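Local atomic coordinates of lipoprotein, putative (Bacillus anthracis, PDB entry 4NOH), a protein that is of unknown function but is probably a lipid-anchored membrane lipoprotein and may bind lipid. Residues T4-V15 against K135-P146; I78-A87 against M118-E126. All blocks are in the same frame, centred on the assembly; numbering follows the deposited sequence. Where two conformers were deposited one is given.

Interaction 1: residues T4-V15 against K135-P146; sequences TGIVMYGDETGV and KTIGLASFKENP
Ile6 and Phe142 meet on one face of an antiparallel beta ladder, strand 5-10 paired with strand 135-142, inside the large mixed sheet of this putative lipoprotein. With CG1 anti to its carbonyl carbon (chi1 -57°) and the chain extended beyond, Ile6 carries CD1 to 3.6 Å from Phe142 CE1, while Pro146 lays CB over one face of the same ring, toward its rim. Further along the same face of the sheet, the selenomethionine Met8 bends at its third torsion (85°) and brings CE within 3.9 Å of Ala140 CB. Gly138 leaves room there for Met8 and for Val15, whose CG1 lies 3.9 Å from Thr136 CG2; helix 12-21 is thus packed onto the sheet through its first turn. The other face carries Val7, which reaches Leu139 CD1 through CG2 and lies alongside Ile137, pointing the same way. Tyr9 also packs on Ile137 and turns its hydroxyl to His164 of the adjoining strand 162-166.

Seven backbone hydrogen bonds hold the register, from that of Phe142 N with Thr4 O at one end to that of Thr136 N with Gly10 O at the other, the latter 2.8 Å long. Near the first end, water 1 bridges Thr4 OG1 and Phe142 O. At the second, Gly10 adopts backbone angles suited to a residue without a side chain, and the chain passes into the helix. Here Lys135, bent at chi2, forms salt bridges with Asp11 and Glu161; NZ approaches Asp11 OD1 from above the carboxylate plane, 39° out of it, at 2.9 Å.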
loop_
_atom_site.group_PDB
_atom_site.type_symbol
_atom_site.label_atom_id
_atom_site.label_comp_id
_atom_site.label_asym_id
_atom_site.label_seq_id
_atom_site.Cartn_x
_atom_site.Cartn_y
_atom_site.Cartn_z
ATOM N N THR A 4 -6.566 15.515 -1.483
ATOM C CA THR A 4 -7.261 15.325 -2.751
ATOM C C THR A 4 -6.959 13.949 -3.326
ATOM O O THR A 4 -7.354 13.629 -4.433
ATOM C CB THR A 4 -6.870 16.411 -3.770
ATOM O OG1 THR A 4 -5.442 16.466 -3.866
ATOM C CG2 THR A 4 -7.375 17.770 -3.320
ATOM N N GLY A 5 -6.242 13.115 -2.578
ATOM C CA GLY A 5 -5.975 11.787 -3.038
ATOM C C GLY A 5 -6.829 10.741 -2.357
ATOM O O GLY A 5 -7.243 10.897 -1.212
ATOM N N ILE A 6 -7.083 9.671 -3.079
ATOM C CA ILE A 6 -7.727 8.481 -2.504
ATOM C C ILE A 6 -6.853 7.273 -2.814
ATOM O O ILE A 6 -6.482 7.022 -3.980
ATOM C CB ILE A 6 -9.153 8.221 -3.022
ATOM C CG1 ILE A 6 -10.048 9.459 -2.763
ATOM C CG2 ILE A 6 -9.726 6.987 -2.330
ATOM C CD1 ILE A 6 -11.483 9.378 -3.270
ATOM N N VAL A 7 -6.482 6.541 -1.776
ATOM C CA VAL A 7 -5.804 5.254 -1.920
ATOM C C VAL A 7 -6.882 4.188 -1.776
ATOM O O VAL A 7 -7.689 4.249 -0.852
ATOM C CB VAL A 7 -4.687 5.031 -0.889
ATOM C CG1 VAL A 7 -4.169 3.591 -0.928
ATOM C CG2 VAL A 7 -3.537 6.009 -1.124
HETATM N N MSE A 8 -6.899 3.241 -2.690
HETATM C CA MSE A 8 -7.881 2.165 -2.705
HETATM C C MSE A 8 -7.176 0.843 -2.852
HETATM O O MSE A 8 -6.085 0.749 -3.429
HETATM C CB MSE A 8 -8.909 2.383 -3.819
HETATM C CG MSE A 8 -8.302 2.568 -5.188
HETATM SE SE MSE A 8 -9.622 3.311 -6.473
HETATM C CE MSE A 8 -9.339 5.183 -5.992
ATOM N N TYR A 9 -7.814 -0.212 -2.361
ATOM C CA TYR A 9 -7.233 -1.522 -2.336
ATOM C C TYR A 9 -8.245 -2.524 -2.778
ATOM O O TYR A 9 -9.399 -2.453 -2.381
ATOM C CB TYR A 9 -6.844 -1.921 -0.910
ATOM C CG TYR A 9 -5.987 -0.941 -0.152
ATOM C CD1 TYR A 9 -6.566 0.136 0.506
ATOM C CD2 TYR A 9 -4.613 -1.118 -0.038
ATOM C CE1 TYR A 9 -5.806 1.005 1.255
ATOM C CE2 TYR A 9 -3.824 -0.236 0.706
ATOM C CZ TYR A 9 -4.428 0.836 1.340
ATOM O OH TYR A 9 -3.644 1.733 2.036
ATOM N N GLY A 10 -7.818 -3.497 -3.563
ATOM C CA GLY A 10 -8.785 -4.534 -3.971
ATOM C C GLY A 10 -8.298 -5.288 -5.160
ATOM O O GLY A 10 -7.098 -5.334 -5.462
ATOM N N ASP A 11 -9.213 -5.972 -5.814
ATOM C CA ASP A 11 -8.843 -6.637 -7.050
ATOM C C ASP A 11 -8.579 -5.598 -8.108
ATOM O O ASP A 11 -9.229 -4.561 -8.137
ATOM C CB ASP A 11 -9.984 -7.553 -7.549
ATOM C CG ASP A 11 -9.944 -8.923 -6.955
ATOM O OD1 ASP A 11 -9.139 -9.193 -6.003
ATOM O OD2 ASP A 11 -10.706 -9.757 -7.510
ATOM N N GLU A 12 -7.646 -5.894 -9.012
ATOM C CA GLU A 12 -7.357 -4.988 -10.107
ATOM C C GLU A 12 -8.618 -4.525 -10.808
ATOM O O GLU A 12 -8.754 -3.346 -11.118
ATOM C CB GLU A 12 -6.377 -5.599 -11.133
ATOM C CG GLU A 12 -6.011 -4.592 -12.246
ATOM C CD GLU A 12 -4.989 -5.098 -13.265
ATOM O OE1 GLU A 12 -4.486 -6.225 -13.108
ATOM O OE2 GLU A 12 -4.687 -4.352 -14.232
ATOM N N THR A 13 -9.566 -5.429 -11.046
ATOM C CA THR A 13 -10.738 -5.034 -11.815
ATOM C C THR A 13 -11.583 -4.021 -11.055
ATOM O O THR A 13 -12.077 -3.081 -11.638
ATOM C CB THR A 13 -11.596 -6.177 -12.317
ATOM O OG1 THR A 13 -12.555 -5.630 -13.236
ATOM C CG2 THR A 13 -12.260 -6.869 -11.189
ATOM N N GLY A 14 -11.707 -4.185 -9.747
ATOM C CA GLY A 14 -12.491 -3.255 -8.970
ATOM C C GLY A 14 -11.841 -1.886 -8.889
ATOM O O GLY A 14 -12.508 -0.861 -8.965
ATOM N N VAL A 15 -10.515 -1.870 -8.738
ATOM C CA VAL A 15 -9.769 -0.620 -8.690
ATOM C C VAL A 15 -9.897 0.068 -10.036
ATOM O O VAL A 15 -10.203 1.272 -10.117
ATOM C CB VAL A 15 -8.281 -0.862 -8.330
ATOM C CG1 VAL A 15 -7.466 0.408 -8.531
ATOM C CG2 VAL A 15 -8.172 -1.401 -6.926
ATOM N N LYS A 135 -3.228 -8.355 -5.328
ATOM C CA LYS A 135 -4.173 -7.293 -5.110
ATOM C C LYS A 135 -3.544 -6.042 -5.699
ATOM O O LYS A 135 -2.324 -5.968 -5.907
ATOM C CB LYS A 135 -4.462 -7.088 -3.607
ATOM C CG LYS A 135 -5.269 -8.217 -2.944
ATOM C CD LYS A 135 -6.742 -8.203 -3.389
ATOM C CE LYS A 135 -7.606 -9.200 -2.622
ATOM N NZ LYS A 135 -9.002 -9.265 -3.148
ATOM N N THR A 136 -4.375 -5.063 -5.976
ATOM C CA THR A 136 -3.934 -3.787 -6.502
ATOM C C THR A 136 -4.127 -2.677 -5.476
ATOM O O THR A 136 -5.167 -2.615 -4.797
ATOM C CB THR A 136 -4.711 -3.446 -7.791
ATOM O OG1 THR A 136 -4.372 -4.411 -8.783
ATOM C CG2 THR A 136 -4.378 -2.033 -8.269
ATOM N N ILE A 137 -3.110 -1.842 -5.324
ATOM C CA ILE A 137 -3.168 -0.649 -4.533
ATOM C C ILE A 137 -3.192 0.470 -5.530
ATOM O O ILE A 137 -2.254 0.644 -6.299
ATOM C CB ILE A 137 -1.916 -0.472 -3.646
ATOM C CG1 ILE A 137 -1.694 -1.673 -2.713
ATOM C CG2 ILE A 137 -1.973 0.834 -2.867
ATOM C CD1 ILE A 137 -0.241 -1.884 -2.395
ATOM N N GLY A 138 -4.272 1.229 -5.524
ATOM C CA GLY A 138 -4.424 2.324 -6.441
ATOM C C GLY A 138 -4.423 3.667 -5.755
ATOM O O GLY A 138 -4.983 3.833 -4.680
ATOM N N LEU A 139 -3.722 4.622 -6.326
ATOM C CA LEU A 139 -3.720 5.981 -5.873
ATOM C C LEU A 139 -4.374 6.811 -6.962
ATOM O O LEU A 139 -3.937 6.787 -8.088
ATOM C CB LEU A 139 -2.300 6.499 -5.605
ATOM C CG LEU A 139 -2.234 8.002 -5.368
ATOM C CD1 LEU A 139 -3.006 8.380 -4.109
ATOM C CD2 LEU A 139 -0.799 8.536 -5.325
ATOM N N ALA A 140 -5.433 7.526 -6.632
ATOM C CA ALA A 140 -6.071 8.462 -7.561
ATOM C C ALA A 140 -5.966 9.880 -6.988
ATOM O O ALA A 140 -6.397 10.133 -5.850
ATOM C CB ALA A 140 -7.517 8.102 -7.760
ATOM N N SER A 141 -5.384 10.789 -7.747
ATOM C CA SER A 141 -5.252 12.176 -7.340
ATOM C C SER A 141 -6.335 12.953 -8.077
ATOM O O SER A 141 -6.356 12.982 -9.297
ATOM C CB SER A 141 -3.838 12.675 -7.642
ATOM O OG SER A 141 -2.849 11.861 -6.985
ATOM N N PHE A 142 -7.265 13.550 -7.333
ATOM C CA PHE A 142 -8.398 14.237 -7.929
ATOM C C PHE A 142 -8.116 15.699 -8.216
ATOM O O PHE A 142 -7.345 16.344 -7.500
ATOM C CB PHE A 142 -9.622 14.075 -7.021
ATOM C CG PHE A 142 -10.186 12.681 -7.035
ATOM C CD1 PHE A 142 -9.564 11.648 -6.331
ATOM C CD2 PHE A 142 -11.311 12.383 -7.800
ATOM C CE1 PHE A 142 -10.073 10.362 -6.389
ATOM C CE2 PHE A 142 -11.835 11.102 -7.839
ATOM C CZ PHE A 142 -11.200 10.086 -7.157
ATOM N N LYS A 143 -8.726 16.207 -9.279
ATOM C CA LYS A 143 -8.577 17.604 -9.652
ATOM C C LYS A 143 -9.052 18.502 -8.529
ATOM O O LYS A 143 -8.439 19.539 -8.246
ATOM C CB LYS A 143 -9.354 17.918 -10.932
ATOM C CG LYS A 143 -8.858 17.150 -12.152
ATOM C CD LYS A 143 -9.772 17.342 -13.339
ATOM C CE LYS A 143 -9.386 16.417 -14.474
ATOM N NZ LYS A 143 -10.321 16.582 -15.628
ATOM N N GLU A 144 -10.135 18.097 -7.882
ATOM C CA GLU A 144 -10.699 18.857 -6.783
ATOM C C GLU A 144 -11.095 17.939 -5.635
ATOM O O GLU A 144 -11.302 16.738 -5.811
ATOM C CB GLU A 144 -11.927 19.653 -7.255
ATOM C CG GLU A 144 -11.676 20.506 -8.501
ATOM C CD GLU A 144 -12.723 21.579 -8.772
ATOM O OE1 GLU A 144 -13.914 21.390 -8.440
ATOM O OE2 GLU A 144 -12.338 22.635 -9.340
ATOM N N ASN A 145 -11.193 18.533 -4.452
ATOM C CA ASN A 145 -11.619 17.850 -3.248
ATOM C C ASN A 145 -12.714 16.804 -3.497
ATOM O O ASN A 145 -13.852 17.163 -3.800
ATOM C CB ASN A 145 -12.209 18.915 -2.304
ATOM C CG ASN A 145 -12.655 18.333 -0.996
ATOM O OD1 ASN A 145 -12.279 17.210 -0.651
ATOM N ND2 ASN A 145 -13.447 19.091 -0.250
ATOM N N PRO A 146 -12.389 15.507 -3.339
ATOM C CA PRO A 146 -13.376 14.425 -3.541
ATOM C C PRO A 146 -13.960 13.884 -2.233
ATOM O O PRO A 146 -14.677 12.865 -2.239
ATOM C CB PRO A 146 -12.528 13.340 -4.190
ATOM C CG PRO A 146 -11.232 13.464 -3.451
ATOM C CD PRO A 146 -11.032 14.943 -3.201
HETATM O O HOH W 1 -4.911 15.602 -6.295
#

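Interaction 2: residues I78-A87 against M118-E126; sequences ISDEAGIVFA and MYAVVSDAE
Asp80 and Ser123 form a short side-chain hydrogen bond, Ser123 OG donating to Asp80 OD2 at 2.6 Å from well above the carboxylate plane. The same OG accepts from Glu126 N (3.1 Å), so Ser123 is the N-cap of helix 124-128; the Ser123 chi1 of 71° sets OG between the backbone N and carbonyl carbon, where it can serve both. Water 3 donates to Asp80 OD2 and to Glu126 OE2, two acidic oxygens 4.5 Å apart, probably easing their repulsion, and Lys129 pairs with Glu126. Water 2 links Ser79 O to Ser123 N, tying the type I turn 79-82 to the helix start.

Beyond this polar end runs an antiparallel ladder of four backbone bonds, two between Ile84 and Val121 and two between Phe86 and Tyr119. Ile84 CG1 lies beside Val121 CB at 3.8 Å, both side chains pointing the same way, whereas Ile78 crosses Val121 at about a right angle, Ile78 CD1 to Val121 CG1 3.8 Å. At the far end Ala87 CB rests on CG of selenomethionine Met118 (3.7 Å). Strand 84-86 continues the sheet to strand 99-103, and strand 118-122 to strand 42-48.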
loop_
_atom_site.group_PDB
_atom_site.type_symbol
_atom_site.label_atom_id
_atom_site.label_comp_id
_atom_site.label_asym_id
_atom_site.label_seq_id
_atom_site.Cartn_x
_atom_site.Cartn_y
_atom_site.Cartn_z
ATOM N N ILE A 78 17.053 -3.642 0.277
ATOM C CA ILE A 78 16.364 -4.907 0.121
ATOM C C ILE A 78 17.296 -5.834 -0.622
ATOM O O ILE A 78 17.904 -5.431 -1.604
ATOM C CB ILE A 78 15.117 -4.777 -0.797
ATOM C CG1 ILE A 78 14.221 -3.600 -0.415
ATOM C CG2 ILE A 78 14.358 -6.110 -0.844
ATOM C CD1 ILE A 78 13.563 -3.748 0.913
ATOM N N SER A 79 17.390 -7.073 -0.170
ATOM C CA SER A 79 18.177 -8.053 -0.869
ATOM C C SER A 79 17.518 -9.398 -0.640
ATOM O O SER A 79 16.688 -9.550 0.234
ATOM C CB SER A 79 19.633 -8.029 -0.394
ATOM O OG SER A 79 20.477 -8.715 -1.288
ATOM N N ASP A 80 17.858 -10.363 -1.470
ATOM C CA ASP A 80 17.259 -11.679 -1.346
ATOM C C ASP A 80 17.446 -12.288 0.004
ATOM O O ASP A 80 16.554 -12.958 0.479
ATOM C CB ASP A 80 17.823 -12.587 -2.412
ATOM C CG ASP A 80 17.689 -11.957 -3.756
ATOM O OD1 ASP A 80 18.547 -11.091 -4.095
ATOM O OD2 ASP A 80 16.677 -12.223 -4.417
ATOM N N GLU A 81 18.588 -12.010 0.642
ATOM C CA GLU A 81 18.862 -12.527 1.989
ATOM C C GLU A 81 18.282 -11.644 3.120
ATOM O O GLU A 81 18.397 -11.986 4.311
ATOM C CB GLU A 81 20.368 -12.663 2.208
ATOM C CG GLU A 81 21.135 -11.397 2.598
ATOM C CD GLU A 81 21.440 -10.446 1.443
ATOM O OE1 GLU A 81 20.923 -10.654 0.319
ATOM O OE2 GLU A 81 22.245 -9.493 1.662
ATOM N N ALA A 82 17.679 -10.505 2.767
ATOM C CA ALA A 82 17.182 -9.599 3.755
ATOM C C ALA A 82 16.012 -8.744 3.256
ATOM O O ALA A 82 16.199 -7.590 2.849
ATOM C CB ALA A 82 18.321 -8.700 4.239
ATOM N N GLY A 83 14.810 -9.326 3.248
ATOM C CA GLY A 83 13.590 -8.566 3.012
ATOM C C GLY A 83 13.266 -7.765 4.264
ATOM O O GLY A 83 13.890 -7.976 5.295
ATOM N N ILE A 84 12.279 -6.874 4.175
ATOM C CA ILE A 84 11.959 -5.998 5.296
ATOM C C ILE A 84 10.499 -5.998 5.606
ATOM O O ILE A 84 9.674 -6.328 4.751
ATOM C CB ILE A 84 12.373 -4.522 5.023
ATOM C CG1 ILE A 84 11.610 -3.886 3.851
ATOM C CG2 ILE A 84 13.891 -4.451 4.786
ATOM C CD1 ILE A 84 11.888 -2.411 3.630
ATOM N N VAL A 85 10.199 -5.622 6.846
ATOM C CA VAL A 85 8.803 -5.503 7.249
ATOM C C VAL A 85 8.587 -4.225 8.016
ATOM O O VAL A 85 9.437 -3.803 8.801
ATOM C CB VAL A 85 8.315 -6.739 8.058
ATOM C CG1 VAL A 85 9.144 -6.972 9.331
ATOM C CG2 VAL A 85 6.815 -6.626 8.365
ATOM N N PHE A 86 7.457 -3.582 7.732
ATOM C CA PHE A 86 6.993 -2.404 8.430
ATOM C C PHE A 86 5.772 -2.804 9.261
ATOM O O PHE A 86 4.860 -3.431 8.749
ATOM C CB PHE A 86 6.550 -1.336 7.452
ATOM C CG PHE A 86 7.657 -0.813 6.564
ATOM C CD1 PHE A 86 8.735 -0.134 7.108
ATOM C CD2 PHE A 86 7.559 -0.919 5.177
ATOM C CE1 PHE A 86 9.704 0.415 6.291
ATOM C CE2 PHE A 86 8.544 -0.374 4.360
ATOM C CZ PHE A 86 9.618 0.268 4.924
ATOM N N ALA A 87 5.749 -2.420 10.532
ATOM C CA ALA A 87 4.616 -2.711 11.408
ATOM C C ALA A 87 4.555 -1.696 12.546
ATOM O O ALA A 87 5.513 -0.967 12.798
ATOM C CB ALA A 87 4.729 -4.104 11.958
HETATM N N MSE A 118 0.582 -5.274 8.562
HETATM C CA MSE A 118 2.016 -5.077 8.283
HETATM C C MSE A 118 2.216 -4.974 6.796
HETATM O O MSE A 118 1.342 -5.343 5.984
HETATM C CB MSE A 118 2.842 -6.269 8.784
HETATM C CG MSE A 118 2.513 -6.511 10.236
HETATM SE SE MSE A 118 3.700 -7.879 10.962
HETATM C CE MSE A 118 2.899 -9.437 10.072
ATOM N N TYR A 119 3.383 -4.489 6.403
ATOM C CA TYR A 119 3.757 -4.305 5.004
ATOM C C TYR A 119 5.141 -4.904 4.849
ATOM O O TYR A 119 6.010 -4.659 5.655
ATOM C CB TYR A 119 3.812 -2.838 4.641
ATOM C CG TYR A 119 2.591 -2.026 5.026
ATOM C CD1 TYR A 119 2.445 -1.573 6.315
ATOM C CD2 TYR A 119 1.587 -1.715 4.103
ATOM C CE1 TYR A 119 1.374 -0.831 6.694
ATOM C CE2 TYR A 119 0.490 -0.944 4.485
ATOM C CZ TYR A 119 0.397 -0.523 5.789
ATOM O OH TYR A 119 -0.652 0.237 6.204
ATOM N N ALA A 120 5.358 -5.695 3.831
ATOM C CA ALA A 120 6.682 -6.310 3.630
ATOM C C ALA A 120 7.190 -5.995 2.245
ATOM O O ALA A 120 6.408 -5.891 1.307
ATOM C CB ALA A 120 6.633 -7.806 3.845
ATOM N N VAL A 121 8.506 -5.826 2.117
ATOM C CA VAL A 121 9.103 -5.605 0.822
ATOM C C VAL A 121 10.200 -6.631 0.667
ATOM O O VAL A 121 11.091 -6.721 1.512
ATOM C CB VAL A 121 9.631 -4.179 0.645
ATOM C CG1 VAL A 121 10.148 -3.964 -0.771
ATOM C CG2 VAL A 121 8.553 -3.144 0.989
ATOM N N VAL A 122 10.138 -7.358 -0.437
ATOM C CA VAL A 122 11.138 -8.390 -0.746
ATOM C C VAL A 122 11.715 -8.176 -2.154
ATOM O O VAL A 122 11.217 -7.385 -2.916
ATOM C CB VAL A 122 10.534 -9.808 -0.652
ATOM C CG1 VAL A 122 10.058 -10.106 0.777
ATOM C CG2 VAL A 122 9.400 -10.006 -1.647
ATOM N N SER A 123 12.814 -8.844 -2.462
ATOM C CA SER A 123 13.396 -8.671 -3.769
ATOM C C SER A 123 12.405 -9.130 -4.851
ATOM O O SER A 123 11.495 -9.894 -4.588
ATOM C CB SER A 123 14.700 -9.464 -3.897
ATOM O OG SER A 123 14.454 -10.856 -3.962
ATOM N N ASP A 124 12.582 -8.632 -6.059
ATOM C CA ASP A 124 11.728 -9.009 -7.147
ATOM C C ASP A 124 11.758 -10.539 -7.344
ATOM O O ASP A 124 10.737 -11.160 -7.618
ATOM C CB ASP A 124 12.133 -8.298 -8.452
ATOM C CG ASP A 124 11.870 -6.793 -8.442
ATOM O OD1 ASP A 124 11.460 -6.218 -7.406
ATOM O OD2 ASP A 124 12.051 -6.184 -9.539
ATOM N N ALA A 125 12.932 -11.163 -7.202
ATOM C CA ALA A 125 13.025 -12.607 -7.386
ATOM C C ALA A 125 12.288 -13.357 -6.277
ATOM O O ALA A 125 11.676 -14.392 -6.527
ATOM C CB ALA A 125 14.481 -13.043 -7.461
ATOM N N GLU A 126 12.386 -12.856 -5.052
ATOM C CA GLU A 126 11.715 -13.476 -3.920
ATOM C C GLU A 126 10.199 -13.358 -4.053
ATOM O O GLU A 126 9.442 -14.312 -3.733
ATOM C CB GLU A 126 12.223 -12.884 -2.587
ATOM C CG GLU A 126 13.640 -13.334 -2.220
ATOM C CD GLU A 126 13.711 -14.788 -1.814
ATOM O OE1 GLU A 126 13.075 -15.157 -0.798
ATOM O OE2 GLU A 126 14.431 -15.575 -2.481
HETATM O O HOH W 2 13.890 -10.165 -0.173
HETATM O O HOH W 3 16.032 -14.889 -4.758
#

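How the interactions relate
The two contacts show how one mixed sheet is assembled from strands far apart in sequence. From the N terminus, strand 5-10 and the start of helix 12-21 wait for their partner until residues 135-146, so interaction 1 closes a loop of 119 residues. Interaction 2 is nested inside it: 78-87 meets 118-126 after 30 residues that include strand 99-103. Helix 124-128 is then followed by strand 134-142, joining the inner contact to the outer. Their centres stand 24 Å apart, on opposite sides of the chain's centre; within the sheet, strands 42-48 and 26-39 lie between the two pairs.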